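Local coordinates for protein putative Scyalone Dehydratase (Novosphingobium aromaticivorans DSM 12444, PDB 3EF8) that is probably a scytalone dehydratase-like lyase of the NTF2-like superfamily, although its substrate and physiological function have not been established, at residues G106-Q111 with T133-Y138; S71-N76 with L94-Y99. One frame throughout, in Å; residues are numbered along the deposited sequence.

Contact 1: G106-Q111 with T133-Y138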
ATOM      1  N   GLY A 106      -0.366  -4.634 -18.218  1.00  9.76           N
ATOM      2  CA  GLY A 106      -1.567  -5.269 -17.754  1.00  8.97           C
ATOM      3  C   GLY A 106      -1.699  -5.071 -16.248  1.00  8.98           C
ATOM      4  O   GLY A 106      -0.745  -5.319 -15.514  1.00 10.92           O
ATOM      5  N   ILE A 107      -2.846  -4.562 -15.851  1.00  8.85           N
ATOM      6  CA  ILE A 107      -3.069  -4.236 -14.442  1.00  9.79           C
ATOM      7  C   ILE A 107      -4.122  -5.137 -13.839  1.00  8.15           C
ATOM      8  O   ILE A 107      -5.207  -5.264 -14.382  1.00  9.99           O
ATOM      9  CB  ILE A 107      -3.558  -2.779 -14.255  1.00 10.41           C
ATOM     10  CG1 ILE A 107      -2.809  -1.797 -15.162  1.00 17.07           C
ATOM     11  CG2 ILE A 107      -3.498  -2.429 -12.736  1.00 10.33           C
ATOM     12  CD1 ILE A 107      -1.350  -1.698 -14.961  1.00 18.17           C
ATOM     13  N   LEU A 108      -3.763  -5.746 -12.690  1.00  8.18           N
ATOM     14  CA  LEU A 108      -4.672  -6.533 -11.882  1.00  8.02           C
ATOM     15  C   LEU A 108      -4.941  -5.772 -10.583  1.00  6.86           C
ATOM     16  O   LEU A 108      -4.020  -5.361  -9.888  1.00  8.62           O
ATOM     17  CB  LEU A 108      -4.086  -7.913 -11.546  1.00  9.04           C
ATOM     18  CG  LEU A 108      -4.751  -8.639 -10.346  1.00 14.62           C
ATOM     19  CD1 LEU A 108      -6.020  -9.049 -10.920  1.00 14.76           C
ATOM     20  CD2 LEU A 108      -3.900  -9.852  -9.903  1.00 17.51           C
ATOM     21  N   TYR A 109      -6.219  -5.581 -10.311  1.00  7.33           N
ATOM     22  CA  TYR A 109      -6.721  -5.067  -9.027  1.00  5.47           C
ATOM     23  C   TYR A 109      -7.409  -6.226  -8.349  1.00  8.30           C
ATOM     24  O   TYR A 109      -8.380  -6.751  -8.881  1.00  8.71           O
ATOM     25  CB  TYR A 109      -7.695  -3.937  -9.212  1.00  7.48           C
ATOM     26  CG  TYR A 109      -7.205  -2.801 -10.055  1.00 11.05           C
ATOM     27  CD1 TYR A 109      -6.508  -1.729  -9.517  1.00  8.21           C
ATOM     28  CD2 TYR A 109      -7.445  -2.822 -11.426  1.00 11.79           C
ATOM     29  CE1 TYR A 109      -6.074  -0.673 -10.314  1.00 11.00           C
ATOM     30  CE2 TYR A 109      -7.059  -1.762 -12.219  1.00 12.74           C
ATOM     31  CZ  TYR A 109      -6.361  -0.700 -11.661  1.00 12.37           C
ATOM     32  OH  TYR A 109      -5.970   0.360 -12.461  1.00 13.98           O
ATOM     33  N   GLY A 110      -6.888  -6.688  -7.218  1.00  9.01           N
ATOM     34  CA  GLY A 110      -7.393  -7.922  -6.671  1.00  9.83           C
ATOM     35  C   GLY A 110      -7.484  -7.949  -5.160  1.00  7.28           C
ATOM     36  O   GLY A 110      -7.070  -6.998  -4.471  1.00  7.89           O
ATOM     37  N   GLN A 111      -8.041  -9.039  -4.690  1.00  6.91           N
ATOM     38  CA  GLN A 111      -8.110  -9.386  -3.273  1.00  7.69           C
ATOM     39  C   GLN A 111      -7.558 -10.773  -3.099  1.00  7.74           C
ATOM     40  O   GLN A 111      -7.908 -11.672  -3.886  1.00 10.66           O
ATOM     41  CB  GLN A 111      -9.564  -9.375  -2.790  1.00  7.40           C
ATOM     42  CG  GLN A 111     -10.311  -8.112  -3.092  1.00  7.89           C
ATOM     43  CD  GLN A 111     -11.809  -8.223  -2.742  1.00  9.53           C
ATOM     44  OE1 GLN A 111     -12.307  -9.345  -2.528  1.00 10.16           O
ATOM     45  NE2 GLN A 111     -12.515  -7.104  -2.727  1.00  9.64           N
ATOM     46  N   THR A 133     -10.986  -8.014  -8.655  1.00  9.55           N
ATOM     47  CA  THR A 133     -11.853  -6.859  -8.578  1.00 10.22           C
ATOM     48  C   THR A 133     -12.102  -6.268  -9.932  1.00 10.61           C
ATOM     49  O   THR A 133     -13.228  -5.937 -10.286  1.00 13.33           O
ATOM     50  CB  THR A 133     -11.207  -5.802  -7.643  1.00  7.14           C
ATOM     51  OG1 THR A 133     -10.866  -6.463  -6.428  1.00  8.31           O
ATOM     52  CG2 THR A 133     -12.125  -4.602  -7.379  1.00  8.98           C
HETATM   53  N   MSE A 134     -11.026  -6.170 -10.703  0.60 10.88           N
HETATM   54  CA  MSE A 134     -11.081  -5.764 -12.086  0.60 12.52           C
HETATM   55  C   MSE A 134      -9.697  -5.807 -12.639  0.60  9.79           C
HETATM   56  O   MSE A 134      -8.719  -5.971 -11.911  0.60  9.03           O
HETATM   57  CB  MSE A 134     -11.680  -4.390 -12.240  0.60 14.23           C
HETATM   58  CG  MSE A 134     -11.077  -3.380 -11.374  0.60  7.16           C
HETATM   59 SE   MSE A 134     -12.432  -2.020 -11.043  0.45 19.68          SE
HETATM   60  CE  MSE A 134     -11.219  -0.620 -11.020  0.60 16.40           C
ATOM     61  N   THR A 135      -9.618  -5.670 -13.960  1.00  9.46           N
ATOM     62  CA  THR A 135      -8.338  -5.679 -14.670  1.00  9.90           C
ATOM     63  C   THR A 135      -8.342  -4.694 -15.838  1.00  9.08           C
ATOM     64  O   THR A 135      -9.407  -4.271 -16.336  1.00 11.14           O
ATOM     65  CB  THR A 135      -7.940  -7.054 -15.219  1.00 10.83           C
ATOM     66  OG1 THR A 135      -8.798  -7.418 -16.314  1.00 13.15           O
ATOM     67  CG2 THR A 135      -8.039  -8.129 -14.169  1.00 10.71           C
ATOM     68  N   THR A 136      -7.136  -4.334 -16.241  1.00  9.12           N
ATOM     69  CA  THR A 136      -6.940  -3.465 -17.390  1.00 10.81           C
ATOM     70  C   THR A 136      -5.859  -3.992 -18.278  1.00 10.58           C
ATOM     71  O   THR A 136      -4.718  -4.214 -17.872  1.00 10.74           O
ATOM     72  CB  THR A 136      -6.559  -2.038 -16.897  1.00 11.91           C
ATOM     73  OG1 THR A 136      -7.627  -1.560 -16.053  1.00 12.61           O
ATOM     74  CG2 THR A 136      -6.363  -1.062 -18.083  1.00 13.07           C
ATOM     75  N   ASP A 137      -6.242  -4.167 -19.549  1.00 11.72           N
ATOM     76  CA  ASP A 137      -5.297  -4.594 -20.590  1.00 12.69           C
ATOM     77  C   ASP A 137      -4.581  -5.879 -20.207  1.00 13.60           C
ATOM     78  O   ASP A 137      -3.445  -6.130 -20.593  1.00 13.18           O
ATOM     79  CB  ASP A 137      -4.308  -3.480 -20.897  1.00 13.34           C
ATOM     80  CG  ASP A 137      -4.951  -2.283 -21.573  1.00 15.81           C
ATOM     81  OD1 ASP A 137      -5.835  -2.482 -22.442  1.00 20.56           O
ATOM     82  OD2 ASP A 137      -4.549  -1.161 -21.295  1.00 18.06           O
ATOM     83  N   TYR A 138      -5.306  -6.734 -19.487  1.00 10.51           N
ATOM     84  CA  TYR A 138      -4.710  -7.895 -18.878  1.00 12.13           C
ATOM     85  C   TYR A 138      -4.781  -9.154 -19.757  1.00 12.23           C
ATOM     86  O   TYR A 138      -5.485  -9.157 -20.799  1.00 13.69           O
ATOM     87  CB  TYR A 138      -5.406  -8.102 -17.536  1.00 11.94           C
ATOM     88  CG  TYR A 138      -4.697  -8.964 -16.523  1.00 11.32           C
ATOM     89  CD1 TYR A 138      -3.407  -8.677 -16.112  1.00 15.17           C
ATOM     90  CD2 TYR A 138      -5.340 -10.013 -15.908  1.00 13.05           C
ATOM     91  CE1 TYR A 138      -2.761  -9.453 -15.175  1.00 15.56           C
ATOM     92  CE2 TYR A 138      -4.694 -10.783 -14.943  1.00 12.44           C
ATOM     93  CZ  TYR A 138      -3.441 -10.486 -14.570  1.00 14.27           C
ATOM     94  OH  TYR A 138      -2.837 -11.283 -13.617  1.00 19.40           O
TER
HETATM   95  O   HOH W   1      -7.362   0.838 -14.855  1.00 14.35           O
HETATM   96  O   HOH W   2      -9.042  -4.858  -5.077  1.00  8.05           O

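Contact 2: S71-N76 with L94-Y99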
ATOM      1  N   SER A  71       5.358  -5.604 -10.942  1.00  7.84           N
ATOM      2  CA  SER A  71       5.428  -4.902  -9.688  1.00  6.92           C
ATOM      3  C   SER A  71       4.169  -5.197  -8.878  1.00  7.77           C
ATOM      4  O   SER A  71       3.078  -4.970  -9.346  1.00  7.58           O
ATOM      5  CB  SER A  71       5.543  -3.406  -9.948  1.00  8.05           C
ATOM      6  OG  SER A  71       5.870  -2.690  -8.775  1.00  8.38           O
ATOM      7  N   HIS A  72       4.372  -5.739  -7.676  1.00  6.58           N
ATOM      8  CA  HIS A  72       3.278  -6.092  -6.791  1.00  7.21           C
ATOM      9  C   HIS A  72       3.312  -5.225  -5.539  1.00  6.04           C
ATOM     10  O   HIS A  72       4.301  -5.088  -4.857  1.00  7.38           O
ATOM     11  CB  HIS A  72       3.377  -7.555  -6.387  1.00  6.23           C
ATOM     12  CG  HIS A  72       3.034  -8.501  -7.469  1.00  6.30           C
ATOM     13  ND1 HIS A  72       3.872  -8.749  -8.543  1.00  8.92           N
ATOM     14  CD2 HIS A  72       1.910  -9.221  -7.698  1.00  9.98           C
ATOM     15  CE1 HIS A  72       3.271  -9.579  -9.382  1.00  8.18           C
ATOM     16  NE2 HIS A  72       2.085  -9.902  -8.886  1.00 10.29           N
ATOM     17  N   HIS A  73       2.150  -4.647  -5.282  1.00  6.59           N
ATOM     18  CA  HIS A  73       1.928  -3.725  -4.189  1.00  6.60           C
ATOM     19  C   HIS A  73       0.800  -4.317  -3.348  1.00  7.55           C
ATOM     20  O   HIS A  73      -0.349  -4.359  -3.775  1.00  6.74           O
ATOM     21  CB  HIS A  73       1.494  -2.355  -4.758  1.00  6.68           C
ATOM     22  CG  HIS A  73       2.452  -1.820  -5.784  1.00  6.55           C
ATOM     23  ND1 HIS A  73       3.313  -0.773  -5.507  1.00  6.26           N
ATOM     24  CD2 HIS A  73       2.741  -2.239  -7.040  1.00  8.42           C
ATOM     25  CE1 HIS A  73       4.097  -0.586  -6.571  1.00  7.15           C
ATOM     26  NE2 HIS A  73       3.785  -1.472  -7.497  1.00  6.54           N
ATOM     27  N   ASN A  74       1.119  -4.739  -2.131  1.00  6.89           N
ATOM     28  CA  ASN A  74       0.199  -5.467  -1.272  1.00  6.19           C
ATOM     29  C   ASN A  74      -0.134  -4.623  -0.092  1.00  6.44           C
ATOM     30  O   ASN A  74       0.791  -4.147   0.592  1.00  8.51           O
ATOM     31  CB  ASN A  74       0.866  -6.740  -0.785  1.00  5.54           C
ATOM     32  CG  ASN A  74       1.297  -7.626  -1.926  1.00  8.40           C
ATOM     33  OD1 ASN A  74       2.413  -7.518  -2.466  1.00  8.68           O
ATOM     34  ND2 ASN A  74       0.411  -8.543  -2.298  1.00  8.86           N
ATOM     35  N   SER A  75      -1.423  -4.422   0.154  1.00  5.66           N
ATOM     36  CA  SER A  75      -1.864  -3.504   1.183  1.00  4.96           C
ATOM     37  C   SER A  75      -3.147  -4.028   1.819  1.00  7.17           C
ATOM     38  O   SER A  75      -3.698  -5.067   1.421  1.00  6.16           O
ATOM     39  CB  SER A  75      -2.136  -2.113   0.590  1.00  6.43           C
ATOM     40  OG  SER A  75      -3.214  -2.115  -0.311  1.00  7.58           O
ATOM     41  N   ASN A  76      -3.657  -3.304   2.785  1.00  6.16           N
ATOM     42  CA  ASN A  76      -4.958  -3.595   3.357  1.00  5.53           C
ATOM     43  C   ASN A  76      -4.999  -5.000   3.946  1.00  5.71           C
ATOM     44  O   ASN A  76      -6.047  -5.679   3.833  1.00  6.84           O
ATOM     45  CB  ASN A  76      -6.088  -3.417   2.318  1.00  5.94           C
ATOM     46  CG  ASN A  76      -6.237  -1.995   1.817  1.00  5.72           C
ATOM     47  OD1 ASN A  76      -5.307  -1.409   1.301  1.00  6.25           O
ATOM     48  ND2 ASN A  76      -7.433  -1.457   1.935  1.00  6.29           N
ATOM     49  N   LEU A  94      -2.375  -4.711  -5.964  1.00  6.33           N
ATOM     50  CA  LEU A  94      -2.215  -4.006  -7.228  1.00  6.75           C
ATOM     51  C   LEU A  94      -0.993  -4.659  -7.898  1.00  6.67           C
ATOM     52  O   LEU A  94       0.103  -4.647  -7.360  1.00  7.51           O
ATOM     53  CB  LEU A  94      -1.964  -2.525  -7.029  1.00  7.00           C
ATOM     54  CG  LEU A  94      -1.712  -1.696  -8.273  1.00 10.81           C
ATOM     55  CD1 LEU A  94      -2.962  -1.630  -9.145  1.00 15.56           C
ATOM     56  CD2 LEU A  94      -1.271  -0.279  -7.819  1.00 11.39           C
ATOM     57  N   ALA A  95      -1.180  -5.247  -9.080  1.00  7.75           N
ATOM     58  CA  ALA A  95      -0.111  -5.953  -9.750  1.00  8.94           C
ATOM     59  C   ALA A  95      -0.015  -5.472 -11.188  1.00  8.25           C
ATOM     60  O   ALA A  95      -0.983  -5.547 -11.919  1.00  9.10           O
ATOM     61  CB  ALA A  95      -0.332  -7.481  -9.693  1.00  9.60           C
ATOM     62  N   ILE A  96       1.158  -4.918 -11.524  1.00  6.85           N
ATOM     63  CA  ILE A  96       1.384  -4.356 -12.873  1.00  7.92           C
ATOM     64  C   ILE A  96       2.341  -5.282 -13.602  1.00  8.77           C
ATOM     65  O   ILE A  96       3.331  -5.688 -13.089  1.00  9.11           O
ATOM     66  CB  ILE A  96       1.937  -2.948 -12.802  1.00  8.30           C
ATOM     67  CG1 ILE A  96       1.016  -2.009 -11.980  1.00 10.72           C
ATOM     68  CG2 ILE A  96       2.094  -2.364 -14.234  1.00 11.69           C
ATOM     69  CD1 ILE A  96       1.363  -1.992 -10.460  1.00 11.54           C
ATOM     70  N   HIS A  97       1.974  -5.590 -14.835  1.00  8.80           N
ATOM     71  CA  HIS A  97       2.733  -6.510 -15.672  1.00 10.76           C
ATOM     72  C   HIS A  97       3.185  -5.880 -16.985  1.00  9.28           C
ATOM     73  O   HIS A  97       2.342  -5.400 -17.753  1.00 11.47           O
ATOM     74  CB  HIS A  97       1.833  -7.709 -16.011  1.00  8.85           C
ATOM     75  CG  HIS A  97       1.251  -8.392 -14.823  1.00 10.28           C
ATOM     76  ND1 HIS A  97       0.194  -7.843 -14.129  1.00 10.38           N
ATOM     77  CD2 HIS A  97       1.541  -9.566 -14.223  1.00 13.14           C
ATOM     78  CE1 HIS A  97      -0.109  -8.639 -13.117  1.00 12.50           C
ATOM     79  NE2 HIS A  97       0.673  -9.697 -13.165  1.00 13.44           N
ATOM     80  N   ARG A  98       4.497  -5.896 -17.196  1.00 12.02           N
ATOM     81  CA  ARG A  98       5.094  -5.340 -18.450  1.00 10.75           C
ATOM     82  C   ARG A  98       5.455  -6.578 -19.265  1.00 11.00           C
ATOM     83  O   ARG A  98       6.274  -7.414 -18.870  1.00 11.28           O
ATOM     84  CB  ARG A  98       6.327  -4.492 -18.180  1.00 10.82           C
ATOM     85  CG  ARG A  98       6.901  -3.979 -19.510  1.00 13.19           C
ATOM     86  CD  ARG A  98       7.492  -2.639 -19.450  1.00 17.83           C
ATOM     87  NE  ARG A  98       6.524  -1.651 -19.034  1.00 12.24           N
ATOM     88  CZ  ARG A  98       6.864  -0.444 -18.617  1.00 11.99           C
ATOM     89  NH1 ARG A  98       8.138  -0.115 -18.559  1.00 13.74           N
ATOM     90  NH2 ARG A  98       5.933   0.376 -18.194  1.00 13.78           N
ATOM     91  N   TYR A  99       4.750  -6.696 -20.390  1.00 11.61           N
ATOM     92  CA  TYR A  99       4.859  -7.887 -21.202  1.00 12.64           C
ATOM     93  C   TYR A  99       6.093  -7.894 -22.094  1.00 14.82           C
ATOM     94  O   TYR A  99       6.607  -6.872 -22.442  1.00 16.32           O
ATOM     95  CB  TYR A  99       3.591  -8.051 -22.046  1.00 13.66           C
ATOM     96  CG  TYR A  99       2.347  -8.214 -21.199  1.00  9.98           C
ATOM     97  CD1 TYR A  99       2.018  -9.451 -20.660  1.00 10.47           C
ATOM     98  CD2 TYR A  99       1.498  -7.133 -20.969  1.00 10.91           C
ATOM     99  CE1 TYR A  99       0.873  -9.612 -19.848  1.00 10.57           C
ATOM    100  CE2 TYR A  99       0.350  -7.288 -20.193  1.00  9.97           C
ATOM    101  CZ  TYR A  99       0.055  -8.514 -19.649  1.00 10.35           C
ATOM    102  OH  TYR A  99      -1.081  -8.614 -18.863  1.00 11.63           O
TER

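Contact 1: G106-Q111 with T133-Y138
The ring of Tyr-109 turns its edge to strand 133-136, with Thr-136 OG1 and the carbonyl carbon of Met-134 near its plane. Ile-107 CG2 lies over the rim of one ring face; Met-134 CE, of a selenomethionine, approaches the opposite one. From the side on which CE lies, Met-134 CG comes in obliquely, 3.7 Å from Tyr-109 CD2; both contacts are those of one of the two conformers of this side chain and are to that extent doubtful. CG of Tyr-109 stands anti to its own carbonyl carbon (chi1 -53°), which sends the ring along the strand towards Thr-136. A water bridges the two hydroxyls, 2.8 Å from Tyr-109 OH and 2.7 Å from Thr-136 OG1. On the other side of the sheet, Leu-108 CB sits over a face of the Tyr-138 ring, 4.0 Å from Tyr-138 CZ, while Leu-108 CD1 meets the methyl group of Thr-135.

The backbones form an antiparallel ladder, including a nearly straight bond of 2.8 Å from Ile-107 N to Thr-136 O. A classic beta bulge interrupts it: Thr-133 and Met-134 both oppose Tyr-109, whose O accepts from Thr-133 N at 2.9 Å and from Met-134 N at 3.3 Å. The first of these bonds is clearly bent, with 130° at the hydrogen.

These strands are paired arms of the hairpin 106-119/122-136. Strand 86-99 flanks segment 106-111. Tyr-109 and Met-134 pack against Ile-96 of the second subunit, and Arg-98 of that subunit bonds to Thr-135 O, bringing this part of the sheet into the trimer interface.

Contact 2: S71-N76 with L94-Y99
His-72 lays one ring face against Ala-95 in the antiparallel hairpin 67-81/86-99, part of the strongly curved sheet of the NTF2-like fold. The Ala-95 methyl carbon CB lies above the CD2-NE2 side of the imidazole, 3.5 Å from His-72 CD2. Farther along the same face of the sheet is the His-97 ring, turned 79° from that of His-72; the pair is oblique, with centroids 5.9 Å apart. Asp-25 OD1, on helix 3-25, is hydrogen-bonded to His-72 ND1, tying the imidazole to the helix packed across the sheet. An aspartate and two histidines also serve the active site of fungal scytalone dehydratase, so this group may mark the corresponding pocket here.

His-73 projects from the other face of the sheet, beside Leu-94 and Ile-96. Its ring presents an edge to Leu-94 O, close to the ring plane and 3.6 Å from His-73 CD2. The Ile-96 side chain crosses that of His-73 obliquely, its CD1 3.7 Å from His-73 CD2; with chi2 at 89°, CD1 turns back along its own strand towards Leu-94, which brings it beside the His-73 ring, and touches Ser-71 O. On this face Ser-71 meets Tyr-109 and Ile-96 meets Met-134, both partners belonging to the third subunit.

Beneath the side chains, Ser-71 pairs with Ile-96 and His-73 with Leu-94 through two backbone hydrogen bonds each. The bond from Ile-96 N to Ser-71 O, 2.9 Å long, is almost straight at 170°. Within strand 71-76, a hydrogen bond fixes how the His-73 ring is turned: Ser-71 OG lies 2.7 Å from His-73 NE2.

Overall arrangement
Contacts 1 and 2 lie side by side in one sheet, their centres about 9 Å apart. Strand 106-119 of contact 1 is the neighbour of strand 86-99 of contact 2, giving the order 122-136, 106-119, 86-99, 67-81. The seam is closed by Gly-106 O with His-97 N at 2.8 Å and Leu-108 N with Ala-95 O at 2.9 Å, both probable hydrogen bonds. On the face carrying His-72, the Tyr-138 and His-97 rings meet edge-to-face, Tyr-138 CE1 3.5 Å from His-97 CE1, which would place Tyr-138 beside the pocket, if His-72, His-97 and Asp-25 mark it. The opposite face of both contacts serves trimer assembly: contact 2 of one subunit packs on contact 1 of another.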